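Local atomic coordinates of YlqD protein (Synechococcus sp. WH 8102, PDB entry 4DCI), a protein that is of unknown function but belongs to the YlqD family and joins a small beta sheet to a long helical hairpin of predicted coiled-coil character. Residues B[16-21]-B[137-142]. Numbering follows the deposited sequence.
Sequences ITVRAV and IVVRDG
Four backbone hydrogen bonds tie residues 16-21 to 137-140 as parallel neighbours. Ile137 N donates to Thr17 O at 2.8 Å, and Arg19 N donates to Ile137 O. Val139 N then donates to Arg19 O, and Val21 N closes the series on Val139 O at 2.7 Å. Ile137, Arg19 and Val139 each use both N and O across the contact, the regular parallel pattern. Two weaker CA-H...O contacts add to it, from Val138 CA to Arg19 O and from Ala20 CA to Val139 O.

Val18, Ala20, Ile137 and Val139 lie on one face of the sheet. There Val18 CG1 meets Val139 CG2 at 4.0 Å, and Leu129 of the second subunit packs on both valines. Near the start of the pairing, Ile137 CG2 touches Ile16 CG2, the two side chains crossing at about a right angle.

Val21 sits between two partners. Its CG2 reaches Val138 CG1 at 3.6 Å. CG1 stands anti to the backbone N (chi1 -179°), which turns it to Arg140, where it meets NH1 at 3.6 Å. The aliphatic part of Arg140 also lies against Val21, with CG 3.8 Å from Val21 CB. The charged end of Arg140 forms a salt bridge with Asp109. Cutting Val21 back to an alanine is likely to leave Val138 CG1 without its methyl partner and the Arg140 chain less firmly supported.

The helices 24-60 and 69-104 and strand 111-123 lie between the two strands in sequence, and the pairing brings the N-terminal strand beside the C-terminal part of the chain. Strands 10-21 and 136-140 are the inner pair of a mixed sheet, ordered 111-123, 10-21, 136-140, 143-148 within this chain, with both outer strands antiparallel to their neighbours.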
loop_
_atom_site.group_PDB
_atom_site.type_symbol
_atom_site.label_atom_id
_atom_site.label_comp_id
_atom_site.label_asym_id
_atom_site.label_seq_id
_atom_site.Cartn_x
_atom_site.Cartn_y
_atom_site.Cartn_z
ATOM N N ILE B 16 19.811 7.572 -4.705
ATOM C CA ILE B 16 21.269 7.477 -4.770
ATOM C C ILE B 16 21.634 6.007 -4.934
ATOM O O ILE B 16 21.049 5.136 -4.289
ATOM C CB ILE B 16 21.953 8.058 -3.507
ATOM C CG1 ILE B 16 21.721 9.564 -3.395
ATOM C CG2 ILE B 16 23.452 7.805 -3.501
ATOM C CD1 ILE B 16 21.994 10.350 -4.663
ATOM N N THR B 17 22.589 5.728 -5.812
ATOM C CA THR B 17 23.030 4.362 -6.018
ATOM C C THR B 17 24.213 4.061 -5.115
ATOM O O THR B 17 25.149 4.848 -5.021
ATOM C CB THR B 17 23.392 4.122 -7.490
ATOM O OG1 THR B 17 22.219 4.299 -8.292
ATOM C CG2 THR B 17 23.946 2.716 -7.698
ATOM N N VAL B 18 24.154 2.928 -4.434
ATOM C CA VAL B 18 25.271 2.487 -3.613
ATOM C C VAL B 18 26.029 1.411 -4.379
ATOM O O VAL B 18 25.454 0.392 -4.759
ATOM C CB VAL B 18 24.795 1.932 -2.252
ATOM C CG1 VAL B 18 25.950 1.863 -1.263
ATOM C CG2 VAL B 18 23.690 2.804 -1.687
ATOM N N ARG B 19 27.309 1.655 -4.635
ATOM C CA ARG B 19 28.185 0.632 -5.204
ATOM C C ARG B 19 29.176 0.165 -4.132
ATOM O O ARG B 19 29.636 0.971 -3.328
ATOM C CB ARG B 19 28.936 1.182 -6.424
ATOM C CG ARG B 19 28.043 1.520 -7.607
ATOM C CD ARG B 19 28.790 2.301 -8.675
ATOM N NE ARG B 19 27.855 2.967 -9.582
ATOM C CZ ARG B 19 28.136 4.045 -10.318
ATOM N NH1 ARG B 19 29.335 4.618 -10.268
ATOM N NH2 ARG B 19 27.202 4.570 -11.102
ATOM N N ALA B 20 29.501 -1.126 -4.108
ATOM C CA ALA B 20 30.469 -1.649 -3.132
ATOM C C ALA B 20 31.762 -2.102 -3.778
ATOM O O ALA B 20 31.765 -2.722 -4.848
ATOM C CB ALA B 20 29.872 -2.784 -2.316
ATOM N N VAL B 21 32.864 -1.773 -3.123
ATOM C CA VAL B 21 34.162 -2.315 -3.488
ATOM C C VAL B 21 34.185 -3.749 -2.971
ATOM O O VAL B 21 33.798 -4.007 -1.819
ATOM C CB VAL B 21 35.318 -1.501 -2.866
ATOM C CG1 VAL B 21 36.668 -2.073 -3.268
ATOM C CG2 VAL B 21 35.249 -0.051 -3.301
ATOM N N ILE B 137 27.382 6.500 -4.919
ATOM C CA ILE B 137 28.489 6.508 -3.968
ATOM C C ILE B 137 29.170 5.140 -3.927
ATOM O O ILE B 137 28.524 4.104 -4.125
ATOM C CB ILE B 137 28.029 6.919 -2.562
ATOM C CG1 ILE B 137 27.073 5.884 -1.977
ATOM C CG2 ILE B 137 27.342 8.266 -2.615
ATOM C CD1 ILE B 137 26.596 6.212 -0.580
ATOM N N VAL B 138 30.477 5.146 -3.687
ATOM C CA VAL B 138 31.268 3.918 -3.633
ATOM C C VAL B 138 31.675 3.629 -2.191
ATOM O O VAL B 138 32.333 4.451 -1.549
ATOM C CB VAL B 138 32.513 4.005 -4.533
ATOM C CG1 VAL B 138 33.347 2.745 -4.414
ATOM C CG2 VAL B 138 32.106 4.225 -5.983
ATOM N N VAL B 139 31.263 2.460 -1.697
ATOM C CA VAL B 139 31.529 2.025 -0.326
ATOM C C VAL B 139 32.563 0.895 -0.284
ATOM O O VAL B 139 32.516 -0.045 -1.090
ATOM C CB VAL B 139 30.235 1.560 0.389
ATOM C CG1 VAL B 139 30.567 0.841 1.685
ATOM C CG2 VAL B 139 29.326 2.741 0.676
ATOM N N ARG B 140 33.489 1.002 0.664
ATOM C CA ARG B 140 34.454 -0.047 0.938
ATOM C C ARG B 140 34.382 -0.362 2.423
ATOM O O ARG B 140 34.711 0.480 3.266
ATOM C CB ARG B 140 35.851 0.416 0.558
ATOM C CG ARG B 140 36.865 -0.700 0.473
ATOM C CD ARG B 140 38.276 -0.143 0.393
ATOM N NE ARG B 140 39.225 -1.133 0.888
ATOM C CZ ARG B 140 39.824 -2.042 0.128
ATOM N NH1 ARG B 140 39.591 -2.080 -1.183
ATOM N NH2 ARG B 140 40.662 -2.910 0.680
ATOM N N ASP B 141 33.923 -1.572 2.733
ATOM C CA ASP B 141 33.721 -2.004 4.117
ATOM C C ASP B 141 33.053 -0.925 4.953
ATOM O O ASP B 141 33.527 -0.583 6.034
ATOM C CB ASP B 141 35.047 -2.427 4.761
ATOM C CG ASP B 141 35.522 -3.786 4.284
ATOM O OD1 ASP B 141 34.685 -4.585 3.793
ATOM O OD2 ASP B 141 36.737 -4.056 4.410
ATOM N N GLY B 142 31.965 -0.376 4.431
ATOM C CA GLY B 142 31.190 0.625 5.153
ATOM C C GLY B 142 31.668 2.066 5.045
ATOM O O GLY B 142 31.009 2.972 5.563
#